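Long-range contact in D-alanyl-lipoteichoic acid synthetase (Streptococcus pneumoniae, PDB 3BMA), which probably takes part in the D-alanylation of lipoteichoic acid during cell wall biogenesis, as a membrane-associated member of the DltD family: residues L260-L270 / Y306-T317. The protein carries 1 engineered substitution. Numbering follows the deposited sequence.
Sequences LKDSQKSFTYL and YAGLREDMYQQT
Asp262 and Gln264 donate their backbone N-H groups to the carbonyls of Tyr306 and Ala307. Asp262 N meets Tyr306 O almost straight (3.1 Å, 178°), in the carbonyl plane, while Gln264 N reaches Ala307 O at 2.7 Å along a more bent path. Gly308, next, leaves helical angles with a positive phi easily reached by glycine, its backbone close against Lys265. A water accepts hydrogen bonds from Arg310 N and NE and donates to Gln264 O and Phe267 O, tying residues 260-270 to residues 306-317. Arg310, bent at chi3 (-74°), also sends NH2 to Phe267 O (3.1 Å), approaching from above that carbonyl's plane, and lays one guanidinium face against Lys265 O.

Apolar contacts fill in around these bonds. The aliphatic CD of Lys261 sits over one face of the Tyr306 ring, 4.0 Å from its centroid, a CH-pi contact; the tyrosine's OH bonds to Leu257 O. Leu309 CD2 packs on Phe267 CB (3.6 Å), and the amide oxygen OE1 of Gln264 lies buried against Leu309 CB without a polar partner. In Met313, CG lies anti to the backbone N and the bend at chi2 (-84°) carries SD obliquely to the Tyr269 ring, a Met-aromatic contact; the same polarisable sulfur accepts a weak hydrogen bond from Tyr269's backbone N. Thr317 CG2 touches Leu270 CG at 3.7 Å.

Together they lay the loop before helix 274-287 along the link 308-310 between helices 301-307 and 311-326, the latter, with Arg310 at its N-cap position, leading to the last strand of the parallel sheet in this alpha/beta, SGNH-hydrolase-like fold.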
loop_
_atom_site.group_PDB
_atom_site.type_symbol
_atom_site.label_atom_id
_atom_site.label_comp_id
_atom_site.label_asym_id
_atom_site.label_seq_id
_atom_site.Cartn_x
_atom_site.Cartn_y
_atom_site.Cartn_z
ATOM N N LEU C 260 -32.329 -11.668 -49.172
ATOM C CA LEU C 260 -31.901 -12.777 -48.311
ATOM C C LEU C 260 -31.739 -14.107 -49.054
ATOM O O LEU C 260 -31.125 -15.037 -48.528
ATOM C CB LEU C 260 -32.864 -12.948 -47.125
ATOM C CG LEU C 260 -32.828 -11.934 -45.974
ATOM C CD1 LEU C 260 -33.989 -12.173 -45.013
ATOM C CD2 LEU C 260 -31.491 -11.949 -45.228
ATOM N N LYS C 261 -32.301 -14.188 -50.263
ATOM C CA LYS C 261 -32.164 -15.354 -51.142
ATOM C C LYS C 261 -30.713 -15.537 -51.589
ATOM O O LYS C 261 -30.113 -14.624 -52.166
ATOM C CB LYS C 261 -33.092 -15.207 -52.355
ATOM C CG LYS C 261 -32.954 -16.277 -53.441
ATOM C CD LYS C 261 -33.826 -17.496 -53.163
ATOM C CE LYS C 261 -34.239 -18.203 -54.450
ATOM N NZ LYS C 261 -33.085 -18.811 -55.171
ATOM N N ASP C 262 -30.171 -16.723 -51.298
ATOM C CA ASP C 262 -28.767 -17.097 -51.557
ATOM C C ASP C 262 -27.711 -16.194 -50.905
ATOM O O ASP C 262 -26.609 -16.029 -51.441
ATOM C CB ASP C 262 -28.495 -17.297 -53.058
ATOM C CG ASP C 262 -29.009 -18.630 -53.576
ATOM O OD1 ASP C 262 -29.053 -19.609 -52.797
ATOM O OD2 ASP C 262 -29.361 -18.702 -54.775
ATOM N N SER C 263 -28.061 -15.630 -49.747
ATOM C CA SER C 263 -27.183 -14.727 -49.004
ATOM C C SER C 263 -26.052 -15.475 -48.304
ATOM O O SER C 263 -24.925 -14.996 -48.241
ATOM C CB SER C 263 -27.992 -13.929 -47.977
ATOM O OG SER C 263 -27.149 -13.321 -47.012
ATOM N N GLN C 264 -26.361 -16.652 -47.777
ATOM C CA GLN C 264 -25.391 -17.415 -47.002
ATOM C C GLN C 264 -24.696 -18.501 -47.831
ATOM O O GLN C 264 -24.284 -19.534 -47.298
ATOM C CB GLN C 264 -26.069 -17.986 -45.747
ATOM C CG GLN C 264 -26.743 -16.910 -44.884
ATOM C CD GLN C 264 -27.561 -17.467 -43.728
ATOM O OE1 GLN C 264 -27.937 -18.639 -43.712
ATOM N NE2 GLN C 264 -27.851 -16.612 -42.756
ATOM N N LYS C 265 -24.543 -18.238 -49.129
ATOM C CA LYS C 265 -23.977 -19.205 -50.079
ATOM C C LYS C 265 -22.490 -19.512 -49.887
ATOM O O LYS C 265 -22.039 -20.611 -50.221
ATOM C CB LYS C 265 -24.242 -18.778 -51.526
ATOM C CG LYS C 265 -25.407 -19.509 -52.174
ATOM C CD LYS C 265 -25.200 -19.650 -53.672
ATOM C CE LYS C 265 -25.952 -20.853 -54.219
ATOM N NZ LYS C 265 -25.510 -21.210 -55.596
ATOM N N SER C 266 -21.741 -18.544 -49.356
ATOM C CA SER C 266 -20.315 -18.733 -49.071
ATOM C C SER C 266 -19.993 -18.595 -47.574
ATOM O O SER C 266 -18.828 -18.425 -47.192
ATOM C CB SER C 266 -19.455 -17.781 -49.916
ATOM O OG SER C 266 -19.648 -16.430 -49.536
ATOM N N PHE C 267 -21.040 -18.667 -46.748
ATOM C CA PHE C 267 -20.933 -18.682 -45.284
ATOM C C PHE C 267 -20.277 -19.972 -44.796
ATOM O O PHE C 267 -20.726 -21.070 -45.135
ATOM C CB PHE C 267 -22.329 -18.578 -44.656
ATOM C CG PHE C 267 -22.774 -17.173 -44.331
ATOM C CD1 PHE C 267 -23.479 -16.924 -43.157
ATOM C CD2 PHE C 267 -22.494 -16.103 -45.182
ATOM C CE1 PHE C 267 -23.908 -15.637 -42.832
ATOM C CE2 PHE C 267 -22.913 -14.809 -44.865
ATOM C CZ PHE C 267 -23.624 -14.576 -43.686
ATOM N N THR C 268 -19.214 -19.833 -44.006
ATOM C CA THR C 268 -18.534 -20.977 -43.394
ATOM C C THR C 268 -18.209 -20.730 -41.914
ATOM O O THR C 268 -17.766 -19.646 -41.533
ATOM C CB THR C 268 -17.259 -21.406 -44.187
ATOM O OG1 THR C 268 -16.616 -22.493 -43.515
ATOM C CG2 THR C 268 -16.261 -20.258 -44.346
ATOM N N TYR C 269 -18.442 -21.739 -41.083
ATOM C CA TYR C 269 -18.177 -21.614 -39.654
ATOM C C TYR C 269 -16.972 -22.431 -39.213
ATOM O O TYR C 269 -16.786 -22.690 -38.022
ATOM C CB TYR C 269 -19.413 -21.989 -38.822
ATOM C CG TYR C 269 -20.660 -21.198 -39.145
ATOM C CD1 TYR C 269 -21.893 -21.837 -39.281
ATOM C CD2 TYR C 269 -20.613 -19.811 -39.312
ATOM C CE1 TYR C 269 -23.045 -21.118 -39.575
ATOM C CE2 TYR C 269 -21.758 -19.085 -39.607
ATOM C CZ TYR C 269 -22.969 -19.747 -39.737
ATOM O OH TYR C 269 -24.108 -19.033 -40.026
ATOM N N LEU C 270 -16.155 -22.840 -40.178
ATOM C CA LEU C 270 -15.008 -23.685 -39.888
ATOM C C LEU C 270 -13.843 -22.884 -39.336
ATOM O O LEU C 270 -13.014 -23.414 -38.597
ATOM C CB LEU C 270 -14.579 -24.467 -41.130
ATOM C CG LEU C 270 -15.383 -25.724 -41.485
ATOM C CD1 LEU C 270 -15.107 -26.153 -42.918
ATOM C CD2 LEU C 270 -15.092 -26.860 -40.507
ATOM N N TYR C 306 -33.256 -21.735 -48.357
ATOM C CA TYR C 306 -33.550 -20.436 -48.964
ATOM C C TYR C 306 -32.318 -19.532 -49.000
ATOM O O TYR C 306 -32.023 -18.926 -50.031
ATOM C CB TYR C 306 -34.703 -19.734 -48.233
ATOM C CG TYR C 306 -35.193 -18.478 -48.927
ATOM C CD1 TYR C 306 -36.080 -18.555 -50.002
ATOM C CD2 TYR C 306 -34.770 -17.212 -48.511
ATOM C CE1 TYR C 306 -36.533 -17.406 -50.648
ATOM C CE2 TYR C 306 -35.217 -16.056 -49.151
ATOM C CZ TYR C 306 -36.097 -16.162 -50.219
ATOM O OH TYR C 306 -36.546 -15.030 -50.857
ATOM N N ALA C 307 -31.608 -19.454 -47.874
ATOM C CA ALA C 307 -30.441 -18.581 -47.739
ATOM C C ALA C 307 -29.163 -19.169 -48.333
ATOM O O ALA C 307 -28.186 -18.449 -48.525
ATOM C CB ALA C 307 -30.225 -18.202 -46.281
ATOM N N GLY C 308 -29.164 -20.470 -48.613
ATOM C CA GLY C 308 -28.011 -21.124 -49.237
ATOM C C GLY C 308 -26.925 -21.545 -48.267
ATOM O O GLY C 308 -25.775 -21.752 -48.661
ATOM N N LEU C 309 -27.295 -21.671 -46.996
ATOM C CA LEU C 309 -26.386 -22.124 -45.945
ATOM C C LEU C 309 -26.164 -23.631 -46.100
ATOM O O LEU C 309 -27.103 -24.418 -45.982
ATOM C CB LEU C 309 -26.978 -21.782 -44.570
ATOM C CG LEU C 309 -26.182 -21.646 -43.260
ATOM C CD1 LEU C 309 -25.899 -22.982 -42.581
ATOM C CD2 LEU C 309 -24.906 -20.856 -43.457
ATOM N N ARG C 310 -24.916 -24.011 -46.372
ATOM C CA ARG C 310 -24.551 -25.393 -46.697
ATOM C C ARG C 310 -24.651 -26.365 -45.510
ATOM O O ARG C 310 -24.074 -26.125 -44.444
ATOM C CB ARG C 310 -23.142 -25.438 -47.304
ATOM C CG ARG C 310 -23.016 -24.716 -48.645
ATOM C CD ARG C 310 -21.556 -24.496 -49.042
ATOM N NE ARG C 310 -20.913 -23.437 -48.259
ATOM C CZ ARG C 310 -19.606 -23.176 -48.259
ATOM N NH1 ARG C 310 -18.769 -23.894 -48.999
ATOM N NH2 ARG C 310 -19.129 -22.192 -47.511
ATOM N N GLU C 311 -25.389 -27.459 -45.714
ATOM C CA GLU C 311 -25.540 -28.520 -44.714
ATOM C C GLU C 311 -24.250 -29.310 -44.529
ATOM O O GLU C 311 -23.963 -29.781 -43.429
ATOM C CB GLU C 311 -26.668 -29.479 -45.099
ATOM C CG GLU C 311 -28.069 -28.902 -44.959
ATOM C CD GLU C 311 -29.164 -29.901 -45.314
ATOM O OE1 GLU C 311 -29.047 -31.086 -44.930
ATOM O OE2 GLU C 311 -30.150 -29.494 -45.969
ATOM N N ASP C 312 -23.490 -29.453 -45.615
ATOM C CA ASP C 312 -22.188 -30.121 -45.598
ATOM C C ASP C 312 -21.158 -29.366 -44.756
ATOM O O ASP C 312 -20.340 -29.986 -44.077
ATOM C CB ASP C 312 -21.660 -30.334 -47.025
ATOM C CG ASP C 312 -21.764 -29.081 -47.884
ATOM O OD1 ASP C 312 -20.724 -28.422 -48.115
ATOM O OD2 ASP C 312 -22.889 -28.752 -48.320
ATOM N N MET C 313 -21.210 -28.034 -44.813
ATOM C CA MET C 313 -20.366 -27.167 -43.988
ATOM C C MET C 313 -20.825 -27.237 -42.537
ATOM O O MET C 313 -20.005 -27.409 -41.638
ATOM C CB MET C 313 -20.411 -25.717 -44.501
ATOM C CG MET C 313 -19.676 -24.659 -43.635
ATOM S SD MET C 313 -20.592 -23.971 -42.219
ATOM C CE MET C 313 -22.098 -23.399 -42.998
ATOM N N TYR C 314 -22.136 -27.108 -42.328
ATOM C CA TYR C 314 -22.728 -27.049 -40.988
ATOM C C TYR C 314 -22.444 -28.276 -40.117
ATOM O O TYR C 314 -22.244 -28.144 -38.911
ATOM C CB TYR C 314 -24.238 -26.796 -41.069
ATOM C CG TYR C 314 -24.838 -26.304 -39.768
ATOM C CD1 TYR C 314 -25.522 -27.174 -38.919
ATOM C CD2 TYR C 314 -24.712 -24.971 -39.379
ATOM C CE1 TYR C 314 -26.069 -26.729 -37.720
ATOM C CE2 TYR C 314 -25.256 -24.516 -38.179
ATOM C CZ TYR C 314 -25.938 -25.401 -37.357
ATOM O OH TYR C 314 -26.480 -24.967 -36.168
ATOM N N GLN C 315 -22.429 -29.461 -40.724
ATOM C CA GLN C 315 -22.106 -30.682 -39.988
ATOM C C GLN C 315 -20.599 -30.864 -39.836
ATOM O O GLN C 315 -20.145 -31.541 -38.916
ATOM C CB GLN C 315 -22.742 -31.914 -40.640
ATOM C CG GLN C 315 -24.275 -31.871 -40.740
ATOM C CD GLN C 315 -24.986 -31.740 -39.391
ATOM O OE1 GLN C 315 -24.559 -32.311 -38.383
ATOM N NE2 GLN C 315 -26.090 -30.995 -39.381
ATOM N N GLN C 316 -19.834 -30.248 -40.734
ATOM C CA GLN C 316 -18.373 -30.280 -40.674
ATOM C C GLN C 316 -17.829 -29.408 -39.537
ATOM O O GLN C 316 -16.759 -29.697 -38.992
ATOM C CB GLN C 316 -17.778 -29.851 -42.015
ATOM C CG GLN C 316 -16.380 -30.371 -42.296
ATOM C CD GLN C 316 -15.817 -29.855 -43.608
ATOM O OE1 GLN C 316 -14.609 -29.633 -43.730
ATOM N NE2 GLN C 316 -16.689 -29.657 -44.597
ATOM N N THR C 317 -18.562 -28.344 -39.190
ATOM C CA THR C 317 -18.217 -27.468 -38.065
ATOM C C THR C 317 -18.632 -28.084 -36.733
ATOM O O THR C 317 -17.959 -27.906 -35.720
ATOM C CB THR C 317 -18.890 -26.092 -38.190
ATOM O OG1 THR C 317 -20.312 -26.241 -38.098
ATOM C CG2 THR C 317 -18.550 -25.468 -39.511
HETATM O O HOH W 1 -22.732 -21.823 -46.893
#